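Local coordinates for protein 7,8-dihydro-6-hydroxymethylpterin pyrophosphokinase-dihydropteroate synthase (PDB 6JWV) that probably catalyses two consecutive steps of folate synthesis, ATP-dependent pyrophosphorylation of 6-hydroxymethyl-7,8-dihydropterin and condensation of the product with 4-aminobenzoate to give 7,8-dihydropteroate, at residues V428-G433 against S480-N485; V455-Q460 against V493-V498; K476-I481 against V498-D503; Y524-M529 against Y570-D575. The protein carries 1 engineered substitution. All blocks are in the same frame, centred on the assembly; numbering follows the deposited sequence.

Contact 1: residues V428-G433 against S480-N485. With XTZ (4-{[(2-amino-4-oxo-3,4,7,8-tetrahydropteridin-6-yl)methyl]amino}-N-(1,3-thiazol-2-yl)benzenesulfonamide), chain C.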
# COMPACT_ATOMS: atom_id res chain seq x y z
N VAL A 428 23.56 4.65 -6.22
CA VAL A 428 23.95 5.95 -6.74
C VAL A 428 24.55 6.73 -5.56
O VAL A 428 24.07 6.64 -4.42
CB VAL A 428 22.73 6.72 -7.37
CG1 VAL A 428 23.14 8.07 -7.94
CG2 VAL A 428 22.02 5.90 -8.46
N ILE A 429 25.62 7.46 -5.83
CA ILE A 429 26.18 8.42 -4.88
C ILE A 429 25.87 9.82 -5.42
O ILE A 429 26.17 10.13 -6.57
CB ILE A 429 27.72 8.24 -4.71
CG1 ILE A 429 28.10 6.78 -4.38
CG2 ILE A 429 28.32 9.26 -3.73
CD1 ILE A 429 27.77 6.29 -2.98
N ASP A 430 25.25 10.65 -4.59
CA ASP A 430 25.01 12.05 -4.96
C ASP A 430 26.03 12.92 -4.23
O ASP A 430 25.97 13.08 -3.01
CB ASP A 430 23.56 12.47 -4.67
CG ASP A 430 23.24 13.90 -5.12
OD1 ASP A 430 23.60 14.28 -6.27
OD2 ASP A 430 22.61 14.64 -4.31
N ILE A 431 26.99 13.47 -4.98
CA ILE A 431 28.03 14.32 -4.40
C ILE A 431 27.77 15.83 -4.60
O ILE A 431 27.48 16.28 -5.71
CB ILE A 431 29.46 13.89 -4.81
CG1 ILE A 431 30.51 14.70 -4.04
CG2 ILE A 431 29.63 13.96 -6.33
CD1 ILE A 431 31.94 14.20 -4.16
N GLY A 432 27.88 16.57 -3.51
CA GLY A 432 27.64 18.00 -3.49
C GLY A 432 28.59 18.72 -2.56
O GLY A 432 28.92 18.22 -1.47
N GLY A 433 29.04 19.89 -3.00
CA GLY A 433 29.85 20.79 -2.19
C GLY A 433 29.13 22.10 -1.92
O GLY A 433 29.71 23.03 -1.36
N SER A 480 26.25 10.78 -9.24
CA SER A 480 25.47 11.97 -9.48
C SER A 480 26.14 13.18 -8.81
O SER A 480 26.52 13.11 -7.64
CB SER A 480 24.06 11.73 -8.96
OG SER A 480 23.52 12.89 -8.38
N ILE A 481 26.29 14.28 -9.54
CA ILE A 481 26.77 15.55 -8.93
C ILE A 481 25.67 16.61 -8.73
O ILE A 481 25.04 17.05 -9.67
CB ILE A 481 28.02 16.13 -9.64
CG1 ILE A 481 28.55 17.35 -8.87
CG2 ILE A 481 27.73 16.40 -11.12
CD1 ILE A 481 29.90 17.87 -9.31
N ASP A 482 25.46 17.00 -7.47
CA ASP A 482 24.51 18.03 -7.07
C ASP A 482 25.17 19.39 -7.30
O ASP A 482 25.94 19.87 -6.49
CB ASP A 482 24.16 17.83 -5.60
CG ASP A 482 23.04 18.72 -5.11
OD1 ASP A 482 22.82 19.84 -5.62
OD2 ASP A 482 22.37 18.32 -4.14
N THR A 483 24.88 20.00 -8.43
CA THR A 483 25.49 21.27 -8.83
C THR A 483 24.58 22.03 -9.75
O THR A 483 23.77 21.41 -10.46
CB THR A 483 26.88 21.11 -9.49
OG1 THR A 483 27.35 22.41 -9.85
CG2 THR A 483 26.85 20.24 -10.74
N ILE A 484 24.71 23.35 -9.73
CA ILE A 484 24.04 24.23 -10.73
C ILE A 484 25.06 25.04 -11.52
O ILE A 484 24.69 25.90 -12.32
CB ILE A 484 22.99 25.18 -10.11
CG1 ILE A 484 23.64 26.19 -9.15
CG2 ILE A 484 21.88 24.36 -9.45
CD1 ILE A 484 22.77 27.36 -8.75
N ASN A 485 26.34 24.75 -11.28
CA ASN A 485 27.45 25.50 -11.85
C ASN A 485 27.92 24.77 -13.07
O ASN A 485 28.46 23.66 -12.97
CB ASN A 485 28.61 25.65 -10.84
CG ASN A 485 29.59 26.77 -11.20
OD1 ASN A 485 29.48 27.43 -12.26
ND2 ASN A 485 30.58 27.01 -10.32
O3 XTZ C . 15.40 17.11 -2.11
C16 XTZ C . 16.43 17.21 -2.81
N2 XTZ C . 16.44 16.78 -4.08
C3 XTZ C . 17.68 17.81 -2.26
N4 XTZ C . 17.79 18.29 -0.99
C4 XTZ C . 18.97 18.83 -0.57
C15 XTZ C . 20.19 18.91 -1.45
N8 XTZ C . 20.00 18.38 -2.79
C2 XTZ C . 18.84 17.85 -3.20
N3 XTZ C . 18.70 17.37 -4.46
C1 XTZ C . 17.52 16.85 -4.87
N1 XTZ C . 17.40 16.38 -6.13
C5 XTZ C . 19.13 19.37 0.84
N5 XTZ C . 18.44 20.65 1.00
C6 XTZ C . 17.57 20.90 2.03
C14 XTZ C . 17.91 20.46 3.32
C13 XTZ C . 17.05 20.70 4.37
C9 XTZ C . 15.84 21.38 4.19
C8 XTZ C . 15.49 21.84 2.90
C7 XTZ C . 16.36 21.60 1.83
S1 XTZ C . 14.91 21.63 5.48
O1 XTZ C . 14.37 20.44 6.03
O2 XTZ C . 13.78 22.43 5.09
N6 XTZ C . 15.80 22.34 6.63
C10 XTZ C . 16.68 21.74 7.50
S2 XTZ C . 17.22 22.45 8.98
C12 XTZ C . 18.24 21.10 9.38
C11 XTZ C . 18.11 20.18 8.34
N7 XTZ C . 17.26 20.52 7.31
O HOH W 1 28.42 20.74 -5.48

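Contact 2: residues V455-Q460 against V493-V498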
# COMPACT_ATOMS: atom_id res chain seq x y z
N VAL A 455 37.76 14.96 -4.68
CA VAL A 455 37.03 13.81 -4.15
C VAL A 455 36.62 12.85 -5.26
O VAL A 455 36.78 11.63 -5.13
CB VAL A 455 35.80 14.22 -3.32
CG1 VAL A 455 35.07 12.98 -2.79
CG2 VAL A 455 36.19 15.12 -2.16
N LEU A 456 36.11 13.41 -6.36
CA LEU A 456 35.72 12.60 -7.51
C LEU A 456 36.93 12.03 -8.23
O LEU A 456 36.89 10.90 -8.70
CB LEU A 456 34.81 13.38 -8.48
CG LEU A 456 33.42 13.70 -7.92
CD1 LEU A 456 32.71 14.79 -8.70
CD2 LEU A 456 32.58 12.44 -7.87
N GLN A 457 38.01 12.80 -8.28
CA GLN A 457 39.22 12.36 -8.98
C GLN A 457 39.86 11.23 -8.20
O GLN A 457 40.32 10.24 -8.79
CB GLN A 457 40.18 13.52 -9.20
CG GLN A 457 40.76 13.55 -10.61
CD GLN A 457 40.83 14.95 -11.23
OE1 GLN A 457 40.63 15.10 -12.44
NE2 GLN A 457 41.13 15.97 -10.40
N LEU A 458 39.84 11.35 -6.87
CA LEU A 458 40.37 10.32 -5.99
C LEU A 458 39.53 9.04 -6.03
O LEU A 458 40.09 7.95 -6.13
CB LEU A 458 40.55 10.83 -4.56
CG LEU A 458 41.24 9.89 -3.56
CD1 LEU A 458 42.61 9.38 -4.03
CD2 LEU A 458 41.35 10.59 -2.21
N PHE A 459 38.20 9.18 -5.98
CA PHE A 459 37.31 8.02 -6.07
C PHE A 459 37.60 7.20 -7.32
O PHE A 459 37.71 5.98 -7.25
CB PHE A 459 35.81 8.39 -6.06
CG PHE A 459 34.92 7.20 -6.27
CD1 PHE A 459 34.58 6.37 -5.19
CD2 PHE A 459 34.51 6.84 -7.55
CE1 PHE A 459 33.80 5.24 -5.39
CE2 PHE A 459 33.73 5.71 -7.76
CZ PHE A 459 33.38 4.91 -6.67
N GLN A 460 37.72 7.89 -8.46
CA GLN A 460 37.98 7.26 -9.76
C GLN A 460 39.27 6.43 -9.77
O GLN A 460 39.31 5.36 -10.39
CB GLN A 460 38.02 8.32 -10.85
CG GLN A 460 37.76 7.78 -12.26
CD GLN A 460 38.40 8.61 -13.36
OE1 GLN A 460 37.98 8.54 -14.52
NE2 GLN A 460 39.44 9.38 -13.02
N VAL A 493 32.54 16.16 -16.33
CA VAL A 493 32.16 15.51 -17.58
C VAL A 493 33.39 15.30 -18.46
O VAL A 493 33.63 14.19 -18.91
CB VAL A 493 30.96 16.27 -18.24
CG1 VAL A 493 31.14 16.49 -19.73
CG2 VAL A 493 29.66 15.55 -17.95
N ASP A 494 34.19 16.35 -18.66
CA ASP A 494 35.46 16.25 -19.40
C ASP A 494 36.40 15.16 -18.87
O ASP A 494 37.09 14.50 -19.65
CB ASP A 494 36.20 17.60 -19.38
CG ASP A 494 35.54 18.66 -20.27
OD1 ASP A 494 34.45 18.42 -20.85
OD2 ASP A 494 36.13 19.76 -20.36
N ASN A 495 36.40 14.96 -17.56
CA ASN A 495 37.30 14.03 -16.90
C ASN A 495 36.63 12.73 -16.47
O ASN A 495 37.19 11.99 -15.66
CB ASN A 495 37.94 14.72 -15.69
CG ASN A 495 38.81 15.90 -16.08
OD1 ASN A 495 39.83 15.73 -16.76
ND2 ASN A 495 38.43 17.10 -15.66
N ASP A 496 35.44 12.47 -17.00
CA ASP A 496 34.66 11.25 -16.77
C ASP A 496 34.50 10.88 -15.28
O ASP A 496 34.68 9.73 -14.89
CB ASP A 496 35.21 10.08 -17.61
CG ASP A 496 35.42 10.46 -19.10
OD1 ASP A 496 36.32 11.29 -19.39
OD2 ASP A 496 34.71 9.95 -19.98
N LEU A 497 34.14 11.88 -14.47
CA LEU A 497 33.98 11.69 -13.03
C LEU A 497 32.55 11.46 -12.59
O LEU A 497 32.32 11.02 -11.47
CB LEU A 497 34.55 12.89 -12.27
CG LEU A 497 35.95 13.38 -12.63
CD1 LEU A 497 36.26 14.68 -11.90
CD2 LEU A 497 36.99 12.31 -12.35
N VAL A 498 31.58 11.81 -13.44
CA VAL A 498 30.16 11.75 -13.07
C VAL A 498 29.30 11.11 -14.16
O VAL A 498 29.71 11.05 -15.32
CB VAL A 498 29.58 13.13 -12.67
CG1 VAL A 498 30.29 13.68 -11.44
CG2 VAL A 498 29.61 14.10 -13.84

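Contact 3: residues K476-I481 against V498-D503. With XTZ (4-{[(2-amino-4-oxo-3,4,7,8-tetrahydropteridin-6-yl)methyl]amino}-N-(1,3-thiazol-2-yl)benzenesulfonamide), chain C.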
# COMPACT_ATOMS: atom_id res chain seq x y z
N LYS A 476 29.90 -1.05 -9.93
CA LYS A 476 30.22 0.37 -9.79
C LYS A 476 28.98 1.19 -9.50
O LYS A 476 27.92 0.97 -10.12
CB LYS A 476 30.91 0.90 -11.05
CG LYS A 476 31.73 2.15 -10.79
CD LYS A 476 32.58 2.50 -11.99
CE LYS A 476 33.33 3.80 -11.74
NZ LYS A 476 34.06 4.24 -12.97
N PRO A 477 29.09 2.13 -8.55
CA PRO A 477 27.94 2.99 -8.36
C PRO A 477 27.86 4.03 -9.48
O PRO A 477 28.88 4.39 -10.10
CB PRO A 477 28.22 3.67 -7.02
CG PRO A 477 29.71 3.71 -6.96
CD PRO A 477 30.17 2.42 -7.59
N ILE A 478 26.63 4.44 -9.76
CA ILE A 478 26.36 5.59 -10.57
C ILE A 478 26.72 6.84 -9.73
O ILE A 478 26.46 6.89 -8.51
CB ILE A 478 24.89 5.53 -11.03
CG1 ILE A 478 24.72 4.32 -11.98
CG2 ILE A 478 24.43 6.85 -11.66
CD1 ILE A 478 23.34 3.70 -11.97
N ILE A 479 27.36 7.80 -10.38
CA ILE A 479 27.80 9.03 -9.72
C ILE A 479 26.95 10.20 -10.20
O ILE A 479 26.94 10.57 -11.39
CB ILE A 479 29.31 9.35 -9.92
CG1 ILE A 479 30.22 8.18 -9.48
CG2 ILE A 479 29.72 10.62 -9.19
CD1 ILE A 479 30.12 7.81 -8.01
N SER A 480 26.25 10.78 -9.24
CA SER A 480 25.47 11.97 -9.48
C SER A 480 26.14 13.18 -8.81
O SER A 480 26.52 13.11 -7.64
CB SER A 480 24.06 11.73 -8.96
OG SER A 480 23.52 12.89 -8.38
N ILE A 481 26.29 14.28 -9.54
CA ILE A 481 26.77 15.55 -8.93
C ILE A 481 25.67 16.61 -8.73
O ILE A 481 25.04 17.05 -9.67
CB ILE A 481 28.02 16.13 -9.64
CG1 ILE A 481 28.55 17.35 -8.87
CG2 ILE A 481 27.73 16.40 -11.12
CD1 ILE A 481 29.90 17.87 -9.31
N VAL A 498 31.58 11.81 -13.44
CA VAL A 498 30.16 11.75 -13.07
C VAL A 498 29.30 11.11 -14.16
O VAL A 498 29.71 11.05 -15.32
CB VAL A 498 29.58 13.13 -12.67
CG1 VAL A 498 30.29 13.68 -11.44
CG2 VAL A 498 29.61 14.10 -13.84
N ASP A 499 28.12 10.63 -13.77
CA ASP A 499 27.13 10.13 -14.72
C ASP A 499 25.87 11.02 -14.82
O ASP A 499 25.31 11.16 -15.91
CB ASP A 499 26.73 8.70 -14.39
CG ASP A 499 27.93 7.79 -14.15
OD1 ASP A 499 28.75 7.64 -15.07
OD2 ASP A 499 28.06 7.22 -13.03
N ILE A 500 25.44 11.61 -13.71
CA ILE A 500 24.17 12.34 -13.65
C ILE A 500 24.39 13.75 -13.14
O ILE A 500 25.20 13.97 -12.24
CB ILE A 500 23.14 11.62 -12.72
CG1 ILE A 500 22.79 10.23 -13.29
CG2 ILE A 500 21.88 12.45 -12.52
CD1 ILE A 500 21.91 9.38 -12.40
N LEU A 501 23.64 14.71 -13.70
CA LEU A 501 23.52 16.04 -13.16
C LEU A 501 22.30 16.15 -12.27
O LEU A 501 21.18 15.98 -12.75
CB LEU A 501 23.40 17.06 -14.30
CG LEU A 501 23.09 18.52 -13.97
CD1 LEU A 501 24.22 19.13 -13.15
CD2 LEU A 501 22.87 19.29 -15.26
N ASN A 502 22.49 16.42 -10.98
CA ASN A 502 21.38 16.74 -10.08
C ASN A 502 21.32 18.27 -9.97
O ASN A 502 22.09 18.89 -9.22
CB ASN A 502 21.55 16.05 -8.71
CG ASN A 502 20.51 16.47 -7.67
OD1 ASN A 502 19.44 16.98 -8.00
ND2 ASN A 502 20.83 16.26 -6.41
N ASP A 503 20.43 18.85 -10.77
CA ASP A 503 20.26 20.31 -10.87
C ASP A 503 19.02 20.75 -10.10
O ASP A 503 17.88 20.54 -10.54
CB ASP A 503 20.17 20.75 -12.34
CG ASP A 503 20.35 22.27 -12.52
OD1 ASP A 503 19.68 23.09 -11.82
OD2 ASP A 503 21.15 22.65 -13.41
O3 XTZ C . 15.40 17.11 -2.11
C16 XTZ C . 16.43 17.21 -2.81
N2 XTZ C . 16.44 16.78 -4.08
C3 XTZ C . 17.68 17.81 -2.26
N4 XTZ C . 17.79 18.29 -0.99
C4 XTZ C . 18.97 18.83 -0.57
C15 XTZ C . 20.19 18.91 -1.45
N8 XTZ C . 20.00 18.38 -2.79
C2 XTZ C . 18.84 17.85 -3.20
N3 XTZ C . 18.70 17.37 -4.46
C1 XTZ C . 17.52 16.85 -4.87
N1 XTZ C . 17.40 16.38 -6.13
C5 XTZ C . 19.13 19.37 0.84
N5 XTZ C . 18.44 20.65 1.00
C6 XTZ C . 17.57 20.90 2.03
C14 XTZ C . 17.91 20.46 3.32
C13 XTZ C . 17.05 20.70 4.37
C9 XTZ C . 15.84 21.38 4.19
C8 XTZ C . 15.49 21.84 2.90
C7 XTZ C . 16.36 21.60 1.83
S1 XTZ C . 14.91 21.63 5.48
O1 XTZ C . 14.37 20.44 6.03
O2 XTZ C . 13.78 22.43 5.09
N6 XTZ C . 15.80 22.34 6.63
C10 XTZ C . 16.68 21.74 7.50
S2 XTZ C . 17.22 22.45 8.98
C12 XTZ C . 18.24 21.10 9.38
C11 XTZ C . 18.11 20.18 8.34
N7 XTZ C . 17.26 20.52 7.31
O HOH W 2 29.94 5.06 -12.71

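Contact 4: residues Y524-M529 against Y570-D575. With XTZ (4-{[(2-amino-4-oxo-3,4,7,8-tetrahydropteridin-6-yl)methyl]amino}-N-(1,3-thiazol-2-yl)benzenesulfonamide), chain C.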
# COMPACT_ATOMS: atom_id res chain seq x y z
N TYR A 524 24.10 12.22 -21.05
CA TYR A 524 24.07 12.14 -19.58
C TYR A 524 22.67 12.36 -19.05
O TYR A 524 21.93 13.19 -19.57
CB TYR A 524 25.03 13.16 -18.93
CG TYR A 524 26.49 12.96 -19.28
CD1 TYR A 524 27.29 12.07 -18.56
CD2 TYR A 524 27.07 13.67 -20.34
CE1 TYR A 524 28.63 11.88 -18.89
CE2 TYR A 524 28.40 13.48 -20.69
CZ TYR A 524 29.18 12.60 -19.96
OH TYR A 524 30.52 12.42 -20.31
N SER A 525 22.31 11.64 -18.00
CA SER A 525 20.99 11.79 -17.36
C SER A 525 20.95 12.97 -16.39
O SER A 525 22.01 13.49 -15.99
CB SER A 525 20.55 10.49 -16.70
OG SER A 525 20.42 9.50 -17.69
N VAL A 526 19.74 13.40 -16.03
CA VAL A 526 19.58 14.64 -15.28
C VAL A 526 18.38 14.58 -14.33
O VAL A 526 17.29 14.18 -14.72
CB VAL A 526 19.52 15.86 -16.27
CG1 VAL A 526 18.32 15.77 -17.24
CG2 VAL A 526 19.59 17.21 -15.53
N VAL A 527 18.59 14.98 -13.08
CA VAL A 527 17.51 15.19 -12.12
C VAL A 527 17.01 16.64 -12.19
O VAL A 527 17.79 17.57 -11.99
CB VAL A 527 17.94 14.84 -10.67
CG1 VAL A 527 16.78 14.99 -9.69
CG2 VAL A 527 18.43 13.41 -10.59
N LEU A 528 15.72 16.82 -12.46
CA LEU A 528 15.09 18.16 -12.49
C LEU A 528 14.31 18.39 -11.21
O LEU A 528 13.33 17.70 -10.96
CB LEU A 528 14.17 18.31 -13.72
CG LEU A 528 14.81 18.34 -15.12
CD1 LEU A 528 13.78 18.49 -16.24
CD2 LEU A 528 15.90 19.41 -15.23
N MET A 529 14.73 19.36 -10.40
CA MET A 529 14.07 19.62 -9.10
C MET A 529 13.29 20.92 -9.10
O MET A 529 13.74 21.91 -9.67
CB MET A 529 15.09 19.64 -7.95
CG MET A 529 14.51 19.22 -6.60
SD MET A 529 15.39 19.82 -5.12
CE MET A 529 15.14 21.59 -5.29
N TYR A 570 13.73 9.73 -21.71
CA TYR A 570 14.01 8.62 -20.80
C TYR A 570 15.26 8.83 -19.92
O TYR A 570 15.57 7.98 -19.08
CB TYR A 570 14.14 7.31 -21.59
CG TYR A 570 15.24 7.31 -22.63
CD1 TYR A 570 16.55 7.00 -22.29
CD2 TYR A 570 14.97 7.61 -23.97
CE1 TYR A 570 17.57 7.02 -23.23
CE2 TYR A 570 15.98 7.61 -24.93
CZ TYR A 570 17.28 7.32 -24.53
OH TYR A 570 18.32 7.32 -25.44
N ARG A 571 15.97 9.95 -20.11
CA ARG A 571 17.09 10.31 -19.22
C ARG A 571 16.76 11.43 -18.23
O ARG A 571 17.65 11.94 -17.53
CB ARG A 571 18.32 10.71 -20.03
CG ARG A 571 19.03 9.51 -20.62
CD ARG A 571 20.32 9.94 -21.28
NE ARG A 571 21.09 8.77 -21.72
CZ ARG A 571 21.97 8.10 -20.97
NH1 ARG A 571 22.22 8.44 -19.70
NH2 ARG A 571 22.60 7.06 -21.50
N ILE A 572 15.49 11.80 -18.16
CA ILE A 572 15.08 12.92 -17.34
C ILE A 572 14.30 12.47 -16.11
O ILE A 572 13.35 11.72 -16.21
CB ILE A 572 14.31 13.96 -18.18
CG1 ILE A 572 15.24 14.54 -19.24
CG2 ILE A 572 13.77 15.08 -17.32
CD1 ILE A 572 14.53 15.27 -20.35
N LEU A 573 14.73 12.95 -14.94
CA LEU A 573 14.14 12.56 -13.65
C LEU A 573 13.47 13.73 -12.95
O LEU A 573 14.04 14.83 -12.87
CB LEU A 573 15.22 11.96 -12.74
CG LEU A 573 15.90 10.71 -13.29
CD1 LEU A 573 17.37 10.78 -12.99
CD2 LEU A 573 15.27 9.48 -12.68
N PHE A 574 12.27 13.47 -12.44
CA PHE A 574 11.40 14.47 -11.82
C PHE A 574 11.67 14.45 -10.35
O PHE A 574 11.82 13.37 -9.76
CB PHE A 574 9.93 14.07 -12.01
CG PHE A 574 9.37 14.41 -13.35
CD1 PHE A 574 9.84 13.78 -14.52
CD2 PHE A 574 8.32 15.32 -13.46
CE1 PHE A 574 9.30 14.10 -15.76
CE2 PHE A 574 7.78 15.65 -14.70
CZ PHE A 574 8.27 15.05 -15.85
N ASP A 575 11.71 15.62 -9.73
CA ASP A 575 11.84 15.73 -8.29
C ASP A 575 11.05 16.94 -7.80
O ASP A 575 11.24 18.07 -8.27
CB ASP A 575 13.32 15.80 -7.87
CG ASP A 575 13.54 15.80 -6.33
OD1 ASP A 575 12.56 15.93 -5.53
OD2 ASP A 575 14.73 15.67 -5.91
O3 XTZ C . 15.40 17.11 -2.11
C16 XTZ C . 16.43 17.21 -2.81
N2 XTZ C . 16.44 16.78 -4.08
C3 XTZ C . 17.68 17.81 -2.26
N4 XTZ C . 17.79 18.29 -0.99
C4 XTZ C . 18.97 18.83 -0.57
C15 XTZ C . 20.19 18.91 -1.45
N8 XTZ C . 20.00 18.38 -2.79
C2 XTZ C . 18.84 17.85 -3.20
N3 XTZ C . 18.70 17.37 -4.46
C1 XTZ C . 17.52 16.85 -4.87
N1 XTZ C . 17.40 16.38 -6.13
C5 XTZ C . 19.13 19.37 0.84
N5 XTZ C . 18.44 20.65 1.00
C6 XTZ C . 17.57 20.90 2.03
C14 XTZ C . 17.91 20.46 3.32
C13 XTZ C . 17.05 20.70 4.37
C9 XTZ C . 15.84 21.38 4.19
C8 XTZ C . 15.49 21.84 2.90
C7 XTZ C . 16.36 21.60 1.83
S1 XTZ C . 14.91 21.63 5.48
O1 XTZ C . 14.37 20.44 6.03
O2 XTZ C . 13.78 22.43 5.09
N6 XTZ C . 15.80 22.34 6.63
C10 XTZ C . 16.68 21.74 7.50
S2 XTZ C . 17.22 22.45 8.98
C12 XTZ C . 18.24 21.10 9.38
C11 XTZ C . 18.11 20.18 8.34
N7 XTZ C . 17.26 20.52 7.31

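Contact 1: residues V428-G433 against S480-N485
Ile429, Ile431, Ser480 and Asp482 link the two parallel strands through a ladder of three backbone hydrogen bonds. Ser480 N gives to Ile429 O, Ile431 N to Ser480 O (2.7 Å) and Asp482 N to Ile431 O (2.8 Å). The ladder stops there, but water 1 extends the link past the strand end, accepting from Gly433 N and donating to Asp482 O.

Polar side chains gather on the face that carries Asp430 and Ser480. With its CG anti to the backbone N (chi1 -176°), Asp430 swings its carboxylate across to Ser480, whose OG donates to OD1 (2.5 Å) on the anti side of the carboxylate, 31° out of its plane. OD2 of Asp430 is gripped by a salt bridge from Arg686 and a hydrogen bond from Asn502. The carboxylate of Asp482 lies next to it, the two planes 21° apart and their OD2 atoms 3.7 Å from each other.

Apolar contact is slight and lies on the other face, where Ile431 CG2 approaches Ile481 CB at 4.3 Å.

Asp482 OD2 accepts from N8 of the bound pterin-sulfonamide XTZ at 2.7 Å, in a fairly straight bond. The strand pair thus presents two neighbouring carboxylates with different duties: Asp482 meets the pterin directly, while Asp430, held by Ser480, Asn502 and Arg686, belongs to the layer behind it.

Contact 2: residues V455-Q460 against V493-V498
Leu497 is the residue most deeply engaged here, wedged against the helix of 455-460 from the loop that follows helix 486-494. Its CB meets CB of Leu456 at 3.8 Å, and its two methyls divide the helix surface between them. CD1 stays over Leu456 CB (3.9 Å), whereas CD2 reaches along the helix to the backbone of Gln457, 4.0 Å from its CA, and on to the amide of Gln460.

Leu456 answers from the helix side. Besides its CB, it offers CD1 to CG1 of Val498 at 3.8 Å, so that it bridges two successive residues of the loop, while CD2 rests near the carbonyl oxygen of Leu497.

Gln460 lies at the more open border. Its extended chain crosses Leu497 at about a right angle, bringing NE2 to 3.9 Å from CD2. No hydrogen bond joins the two segments, and the contact is held by van der Waals packing.

The loop owes its course to a Schellman motif: Asp496, with positive phi, follows the end of helix 486-494, and its N bonds to Val493 O while Leu497 N bonds to Cys492 O. Asn495 turns its amide back to Glu491 O. The loop after helix 486-494 thus packs on helix 448-464, and both helices lie on the outside of strand 478-482, where Leu456 and Val498 both touch Ile479; farther along helix 448-464, Phe459 packs against helix 411-424.

Contact 3: residues K476-I481 against V498-D503
Ile479 and Asp499 grip each other by two hydrogen bonds where the parallel strands begin. Ile479 N gives to Asp499 OD2 (2.8 Å), nearly straight at 170°, and Asp499 N returns a bond to Ile479 O. The same carbonyl also accepts from Ile500 N, so one oxygen holds two successive amides. With CG beside its own backbone N (chi1 -48°), Asp499 folds its carboxylate back toward the neighbouring strand. Onward, Ile481 N bonds to Ile500 O and Asn502 N to Ile481 O.

The close packing lies on both sides of this ladder. Val498 CG1 fits between CG2 of Ile481 (3.7 Å) and CG2 of Ile479 (3.8 Å), under helices 448-464 and 486-494. On the opposite face, Ser480 CB lies 3.9 Å from Ile500 CB, and Ile478 CG2 meets Ile500 CD1 at 3.6 Å.

Solvent enters at the start of the strands. Water 2 donates to both Pro477 O and Asp499 OD2, and the Lys476 end is open to solvent.

At the far end Asn502 holds the pterin of XTZ with both ends of its amide: OD1 accepts from N1 at 2.8 Å, and ND2 donates to N3. Strand 478-482, helix 486-494 and strand 500-503 form a beta-alpha-beta unit, the repeating element of a TIM barrel, with the pterin site at the C-terminal ends of the strands.

Contact 4: residues Y524-M529 against Y570-D575
Leu528 N donates to Leu573 O at 2.6 Å in the straightest of the backbone bonds that join these two parallel TIM-barrel strands. Val526 N to Arg571 O and Leu573 N to Val526 O continue the ladder, and a last bond, Asp575 N to Leu528 O, is weak. Beyond it, a chi1 of -175° sends the Asp575 carboxylate away from its own amide N and out to the ligand, where the single oxygen OD2 accepts from both XTZ N1 (2.8 Å) and XTZ N2 (2.7 Å).

Just before strand 572-575, Arg571 NH1 donates to Ser525 OG at 2.9 Å. This bond is bent, at 136°, and Ser525 OG lies near the guanidinium edge, 27° out of its plane. Both groups have further partners, Arg571 NE in a salt bridge with Glu35 and Ser525 OG in a hydrogen bond with Val377 O. The arginine thus ties the N-terminal end of these barrel strands to helix 30-44.

Packing differs on the two faces. Val526 and Ile572 lie side by side and also meet helix 547-564, and Leu528 CD1 presses on Ile572 CG2 (3.6 Å). On the inner face Val527 CG2 meets Leu573 CD1 at 3.7 Å. Farther along that face Met529 and Asp575 run alongside each other, CG to CG at 3.6 Å, and the methionine sulfur SD lies 3.4 Å from N2 of XTZ.

From the N terminus, contact 1 opens on strand 428-432 and closes on strand 478-482, with helix 448-464 inside the loop. Contact 2 starts on that helix and ends beyond helix 486-494, so it crosses contact 1. Contact 3 begins where contact 1 ends, shares Ser480 and Ile481 with it, and closes the beta-alpha-beta loop at strand 500-503; it also crosses contact 2, meeting it at Val498. Contact 4 follows in series, its loop enclosing helix 547-564. Backbone pairing of 500-503 with 525-529 joins it to contact 3. Contacts 1, 3 and 4 unite five neighbouring barrel strands, with the pterin of XTZ at their C-terminal ends, while contact 2 joins helix 448-464 to the loop after helix 486-494.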